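Local coordinates for hypothetical protein yycE (Bacillus subtilis, PDB 1TWU) that is of unknown function but belongs to the vicinal oxygen chelate superfamily and is a putative relative of glyoxalases and fosfomycin resistance proteins, at residues 27-32 against 50-55. Sequence-based numbering, arbitrary orientation.
Sequences RFYEEG and VMFGLP
Y29 and E30, on the last turn of helix 22-32, meet F52 near the end of strand 47-53. The two backbones come nearest where the CA atoms of Y29 and F52 stand 7.5 Å apart, and no hydrogen bond joins them. The helix ends in a pi-type turn, with a weak 2.8 Å bond from G32 N to R27 O.

F52 reaches from the strand toward the helix; with CG anti to the carbonyl carbon (chi1 -63°), it lays one face of its ring against Y29 CB while the CE1 edge turns to E30. Y29 CB sits nearer the rim of that face than the middle, 3.6 Å from F52 CE2, in a CH-pi contact. The phenol ring continues past F52: the two planes are only 20° apart, yet the rings are displaced so far along them that little stacking results, with centroids 5.9 Å apart. This is helix-on-sheet packing in the N-terminal beta-alpha-beta-beta-beta module, two copies of which make up the VOC fold; the 1-4-3-2 strand order here recurs in the C-terminal half. The module's helix lies against its mixed sheet, and I26 and F63 also border F52. Y29 OH bridges onward to the other half through a hydrogen bond to D122.

E30 comes in at the edge of the F52 ring. Its chain, extended beyond CG, crosses the phenyl side chain at about a right angle, bringing OE1 close to the ring plane and 3.6 Å from F52 CE1, with the carboxylate turned 53° from that plane. A salt bridge from OE1 to R37 NH2 ties the same carboxylate to the neighbouring strand 37-44.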
loop_
_atom_site.group_PDB
_atom_site.type_symbol
_atom_site.label_atom_id
_atom_site.label_comp_id
_atom_site.label_asym_id
_atom_site.label_seq_id
_atom_site.Cartn_x
_atom_site.Cartn_y
_atom_site.Cartn_z
ATOM N N ARG A 27 -9.910 4.217 -14.963
ATOM C CA ARG A 27 -10.333 5.594 -15.182
ATOM C C ARG A 27 -9.856 6.505 -14.050
ATOM O O ARG A 27 -9.381 7.613 -14.293
ATOM C CB ARG A 27 -11.855 5.685 -15.296
ATOM C CG ARG A 27 -12.356 7.123 -15.401
ATOM C CD ARG A 27 -13.837 7.168 -15.707
ATOM N NE ARG A 27 -14.333 8.518 -15.977
ATOM C CZ ARG A 27 -14.760 9.370 -15.050
ATOM N NH1 ARG A 27 -14.757 9.031 -13.770
ATOM N NH2 ARG A 27 -15.217 10.561 -15.412
ATOM N N PHE A 28 -9.981 6.034 -12.814
ATOM C CA PHE A 28 -9.566 6.820 -11.656
ATOM C C PHE A 28 -8.055 7.026 -11.610
ATOM O O PHE A 28 -7.573 8.161 -11.497
ATOM C CB PHE A 28 -10.002 6.129 -10.358
ATOM C CG PHE A 28 -9.569 6.855 -9.101
ATOM C CD1 PHE A 28 -10.306 7.929 -8.605
ATOM C CD2 PHE A 28 -8.413 6.472 -8.422
ATOM C CE1 PHE A 28 -9.899 8.613 -7.450
ATOM C CE2 PHE A 28 -7.998 7.147 -7.273
ATOM C CZ PHE A 28 -8.743 8.219 -6.786
ATOM N N TYR A 29 -7.310 5.926 -11.695
ATOM C CA TYR A 29 -5.851 5.974 -11.613
ATOM C C TYR A 29 -5.106 6.464 -12.838
ATOM O O TYR A 29 -4.125 7.200 -12.713
ATOM C CB TYR A 29 -5.311 4.602 -11.191
ATOM C CG TYR A 29 -5.623 4.310 -9.753
ATOM C CD1 TYR A 29 -4.866 4.874 -8.731
ATOM C CD2 TYR A 29 -6.746 3.553 -9.404
ATOM C CE1 TYR A 29 -5.223 4.696 -7.383
ATOM C CE2 TYR A 29 -7.116 3.369 -8.062
ATOM C CZ TYR A 29 -6.353 3.945 -7.059
ATOM O OH TYR A 29 -6.726 3.790 -5.746
ATOM N N GLU A 30 -5.559 6.072 -14.018
ATOM C CA GLU A 30 -4.870 6.494 -15.215
ATOM C C GLU A 30 -5.407 7.823 -15.728
ATOM O O GLU A 30 -4.638 8.744 -16.000
ATOM C CB GLU A 30 -4.978 5.419 -16.289
ATOM C CG GLU A 30 -3.704 5.263 -17.076
ATOM C CD GLU A 30 -3.804 4.205 -18.150
ATOM O OE1 GLU A 30 -4.401 3.134 -17.888
ATOM O OE2 GLU A 30 -3.267 4.442 -19.253
ATOM N N GLU A 31 -6.724 7.929 -15.852
ATOM C CA GLU A 31 -7.326 9.168 -16.323
ATOM C C GLU A 31 -7.392 10.216 -15.221
ATOM O O GLU A 31 -7.217 11.405 -15.475
ATOM C CB GLU A 31 -8.740 8.931 -16.837
ATOM C CG GLU A 31 -8.848 7.994 -18.013
ATOM C CD GLU A 31 -10.221 8.079 -18.669
ATOM O OE1 GLU A 31 -10.669 7.063 -19.256
ATOM O OE2 GLU A 31 -10.849 9.168 -18.606
ATOM N N GLY A 32 -7.652 9.774 -13.998
ATOM C CA GLY A 32 -7.755 10.705 -12.895
ATOM C C GLY A 32 -6.428 11.177 -12.355
ATOM O O GLY A 32 -6.091 12.356 -12.467
ATOM N N VAL A 50 -3.676 -4.684 -14.117
ATOM C CA VAL A 50 -2.971 -3.526 -14.636
ATOM C C VAL A 50 -2.061 -2.977 -13.543
ATOM O O VAL A 50 -2.393 -3.034 -12.363
ATOM C CB VAL A 50 -3.982 -2.442 -15.100
ATOM C CG1 VAL A 50 -4.771 -1.912 -13.909
ATOM C CG2 VAL A 50 -3.258 -1.328 -15.821
ATOM N N MET A 51 -0.898 -2.470 -13.939
ATOM C CA MET A 51 0.054 -1.923 -12.987
ATOM C C MET A 51 0.266 -0.432 -13.249
ATOM O O MET A 51 0.445 -0.021 -14.393
ATOM C CB MET A 51 1.388 -2.682 -13.089
ATOM C CG MET A 51 1.303 -4.189 -12.765
ATOM S SD MET A 51 0.551 -5.244 -14.035
ATOM C CE MET A 51 1.350 -6.720 -13.650
ATOM N N PHE A 52 0.226 0.373 -12.185
ATOM C CA PHE A 52 0.414 1.826 -12.283
ATOM C C PHE A 52 1.652 2.272 -11.514
ATOM O O PHE A 52 1.843 1.896 -10.358
ATOM C CB PHE A 52 -0.808 2.572 -11.731
ATOM C CG PHE A 52 -2.062 2.315 -12.496
ATOM C CD1 PHE A 52 -2.133 2.616 -13.856
ATOM C CD2 PHE A 52 -3.164 1.739 -11.876
ATOM C CE1 PHE A 52 -3.285 2.341 -14.589
ATOM C CE2 PHE A 52 -4.322 1.459 -12.602
ATOM C CZ PHE A 52 -4.380 1.760 -13.961
ATOM N N GLY A 53 2.484 3.081 -12.161
ATOM C CA GLY A 53 3.694 3.557 -11.520
ATOM C C GLY A 53 3.390 4.489 -10.369
ATOM O O GLY A 53 2.386 5.197 -10.382
ATOM N N LEU A 54 4.264 4.504 -9.372
ATOM C CA LEU A 54 4.048 5.353 -8.215
ATOM C C LEU A 54 5.321 6.090 -7.785
ATOM O O LEU A 54 5.773 5.953 -6.648
ATOM C CB LEU A 54 3.521 4.496 -7.068
ATOM C CG LEU A 54 2.541 5.136 -6.096
ATOM C CD1 LEU A 54 1.251 5.526 -6.810
ATOM C CD2 LEU A 54 2.271 4.144 -4.990
ATOM N N PRO A 55 5.909 6.895 -8.687
ATOM C CA PRO A 55 5.456 7.148 -10.059
ATOM C C PRO A 55 6.023 6.167 -11.089
ATOM O O PRO A 55 5.551 6.120 -12.225
ATOM C CB PRO A 55 5.934 8.571 -10.308
ATOM C CG PRO A 55 7.262 8.562 -9.618
ATOM C CD PRO A 55 6.958 7.861 -8.305
#